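Local coordinates for protein chloromuconate cycloisomerase (Rhodococcus opacus, PDB 4M0X) that belongs to the mandelate racemase/muconate lactonizing enzyme family of the enolase superfamily and binds a manganese ion in its barrel domain, at residues Pro56-Glu61 with Met245-Val250. Sequence-based numbering, arbitrary orientation.
Sequences PWWGGE and MADESV. With MN (manganese (II) ion), chain C.
One face of the indole of Trp-58 carries the side chain of Glu-248. CG of Glu-248 sits 3.9 Å from the centroid of the six-membered ring of Trp-58, a CH-pi contact offset toward the rim. The chain bends at chi2 (86°) and brings the carboxylate alongside the ring. The two planes are 12° apart. At the edge of the indole, near its plane, stands the carboxylate of Asp-247, turned 47° from the ring. Its OD1 lies 3.4 Å from CZ2 of Trp-58. CZ2 of Trp-57 lies at the Trp-58 edge too, in plane, while CB of Trp-58 sits over one face of the Trp-57 ring. Water 1 is also in the Trp-58 ring plane and accepts a hydrogen bond from NE1 of Trp-58 at 2.7 Å. The same water donates to OE2 of Glu-248 (3.0 Å), so it bridges the two residues; NE1 and OE2 themselves are badly angled for a direct bond.

Water 1 and a second water, water 2, both bind the manganese ion. Water 2 donates to OE1 of Glu-248 at 2.6 Å, which makes Glu-248 a second-shell residue gripping two metal waters. Asp-247 is first shell: its OD2 lies 2.2 Å from the manganese, and Asp-196 and Glu-222 complete the protein ligands. OD1 of Asp-247 forms a salt bridge with Lys-271.

The contact joins the two domains of the enolase fold. Residues 56-61 lie in the N-terminal-domain loop between strand 45-51 and helix 63-74. Residues 245-250 run from barrel strand 244-246, flanked by strands 220-222 and 267-270, through a type I turn toward helix 253-262.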
loop_
_atom_site.group_PDB
_atom_site.type_symbol
_atom_site.label_atom_id
_atom_site.label_comp_id
_atom_site.label_asym_id
_atom_site.label_seq_id
_atom_site.Cartn_x
_atom_site.Cartn_y
_atom_site.Cartn_z
ATOM N N PRO A 56 6.853 -38.519 -2.054
ATOM C CA PRO A 56 6.932 -37.212 -2.678
ATOM C C PRO A 56 5.703 -36.324 -2.502
ATOM O O PRO A 56 5.680 -35.207 -3.005
ATOM C CB PRO A 56 7.202 -37.540 -4.146
ATOM C CG PRO A 56 6.538 -38.843 -4.333
ATOM C CD PRO A 56 6.709 -39.594 -3.043
ATOM N N TRP A 57 4.712 -36.788 -1.755
ATOM C CA TRP A 57 3.505 -35.991 -1.517
ATOM C C TRP A 57 3.826 -34.600 -0.940
ATOM O O TRP A 57 3.201 -33.613 -1.329
ATOM C CB TRP A 57 2.514 -36.757 -0.621
ATOM C CG TRP A 57 2.903 -36.749 0.850
ATOM C CD1 TRP A 57 3.718 -37.647 1.493
ATOM C CD2 TRP A 57 2.538 -35.765 1.840
ATOM N NE1 TRP A 57 3.863 -37.299 2.821
ATOM C CE2 TRP A 57 3.156 -36.151 3.063
ATOM C CE3 TRP A 57 1.755 -34.593 1.814
ATOM C CZ2 TRP A 57 3.011 -35.409 4.251
ATOM C CZ3 TRP A 57 1.602 -33.863 2.997
ATOM C CH2 TRP A 57 2.235 -34.277 4.199
ATOM N N TRP A 58 4.816 -34.521 -0.045
ATOM C CA TRP A 58 5.100 -33.289 0.679
ATOM C C TRP A 58 5.938 -32.321 -0.146
ATOM O O TRP A 58 5.590 -31.152 -0.269
ATOM C CB TRP A 58 5.815 -33.625 1.982
ATOM C CG TRP A 58 5.930 -32.504 3.034
ATOM C CD1 TRP A 58 5.254 -32.424 4.217
ATOM C CD2 TRP A 58 6.825 -31.367 3.010
ATOM N NE1 TRP A 58 5.650 -31.312 4.918
ATOM C CE2 TRP A 58 6.597 -30.635 4.198
ATOM C CE3 TRP A 58 7.784 -30.889 2.088
ATOM C CZ2 TRP A 58 7.290 -29.449 4.494
ATOM C CZ3 TRP A 58 8.477 -29.692 2.378
ATOM C CH2 TRP A 58 8.227 -28.994 3.569
ATOM N N GLY A 59 7.049 -32.811 -0.694
ATOM C CA GLY A 59 8.056 -31.941 -1.316
ATOM C C GLY A 59 8.517 -32.361 -2.708
ATOM O O GLY A 59 9.360 -31.684 -3.309
ATOM N N GLY A 60 7.971 -33.463 -3.233
ATOM C CA GLY A 60 8.289 -33.908 -4.598
ATOM C C GLY A 60 9.575 -34.728 -4.736
ATOM O O GLY A 60 10.013 -35.069 -5.859
ATOM N N GLU A 61 10.187 -35.036 -3.597
ATOM C CA GLU A 61 11.389 -35.844 -3.580
ATOM C C GLU A 61 10.986 -37.203 -3.035
ATOM O O GLU A 61 10.026 -37.285 -2.257
ATOM C CB GLU A 61 12.488 -35.175 -2.736
ATOM C CG GLU A 61 12.860 -33.777 -3.238
ATOM C CD GLU A 61 14.258 -33.295 -2.839
ATOM O OE1 GLU A 61 15.265 -33.943 -3.238
ATOM O OE2 GLU A 61 14.361 -32.237 -2.163
ATOM N N MET A 245 2.180 -20.738 12.005
ATOM C CA MET A 245 3.521 -21.126 11.616
ATOM C C MET A 245 3.635 -21.617 10.169
ATOM O O MET A 245 2.892 -22.485 9.729
ATOM C CB MET A 245 3.977 -22.205 12.555
ATOM C CG MET A 245 5.319 -22.834 12.264
ATOM S SD MET A 245 5.962 -23.481 13.822
ATOM C CE MET A 245 4.814 -24.786 14.249
ATOM N N ALA A 246 4.593 -21.062 9.445
ATOM C CA ALA A 246 4.948 -21.539 8.143
ATOM C C ALA A 246 5.838 -22.763 8.276
ATOM O O ALA A 246 6.763 -22.794 9.104
ATOM C CB ALA A 246 5.675 -20.449 7.396
ATOM N N ASP A 247 5.554 -23.774 7.463
ATOM C CA ASP A 247 6.402 -24.938 7.353
ATOM C C ASP A 247 6.679 -25.084 5.856
ATOM O O ASP A 247 7.667 -24.515 5.364
ATOM C CB ASP A 247 5.747 -26.183 7.964
ATOM C CG ASP A 247 6.545 -27.471 7.688
ATOM O OD1 ASP A 247 7.688 -27.372 7.175
ATOM O OD2 ASP A 247 6.029 -28.580 7.960
ATOM N N GLU A 248 5.796 -25.788 5.132
ATOM C CA GLU A 248 5.885 -25.930 3.664
ATOM C C GLU A 248 6.125 -24.603 2.936
ATOM O O GLU A 248 6.664 -24.598 1.831
ATOM C CB GLU A 248 4.579 -26.501 3.095
ATOM C CG GLU A 248 4.315 -27.988 3.287
ATOM C CD GLU A 248 3.645 -28.276 4.613
ATOM O OE1 GLU A 248 3.729 -27.426 5.566
ATOM O OE2 GLU A 248 3.030 -29.363 4.711
ATOM N N SER A 249 5.679 -23.492 3.538
ATOM C CA SER A 249 5.803 -22.168 2.948
ATOM C C SER A 249 7.194 -21.584 3.096
ATOM O O SER A 249 7.542 -20.685 2.325
ATOM C CB SER A 249 4.781 -21.201 3.550
ATOM O OG SER A 249 3.469 -21.408 3.029
ATOM N N VAL A 250 7.964 -22.052 4.097
ATOM C CA VAL A 250 9.377 -21.664 4.257
ATOM C C VAL A 250 10.319 -22.778 3.943
ATOM O O VAL A 250 10.628 -23.621 4.789
ATOM C CB VAL A 250 9.812 -21.299 5.681
ATOM C CG1 VAL A 250 10.210 -19.829 5.778
ATOM C CG2 VAL A 250 8.827 -21.765 6.731
HETATM MN MN MN C . 4.419 -29.548 9.157
HETATM O O HOH W 1 4.098 -30.886 7.078
HETATM O O HOH W 2 3.051 -28.404 7.831
#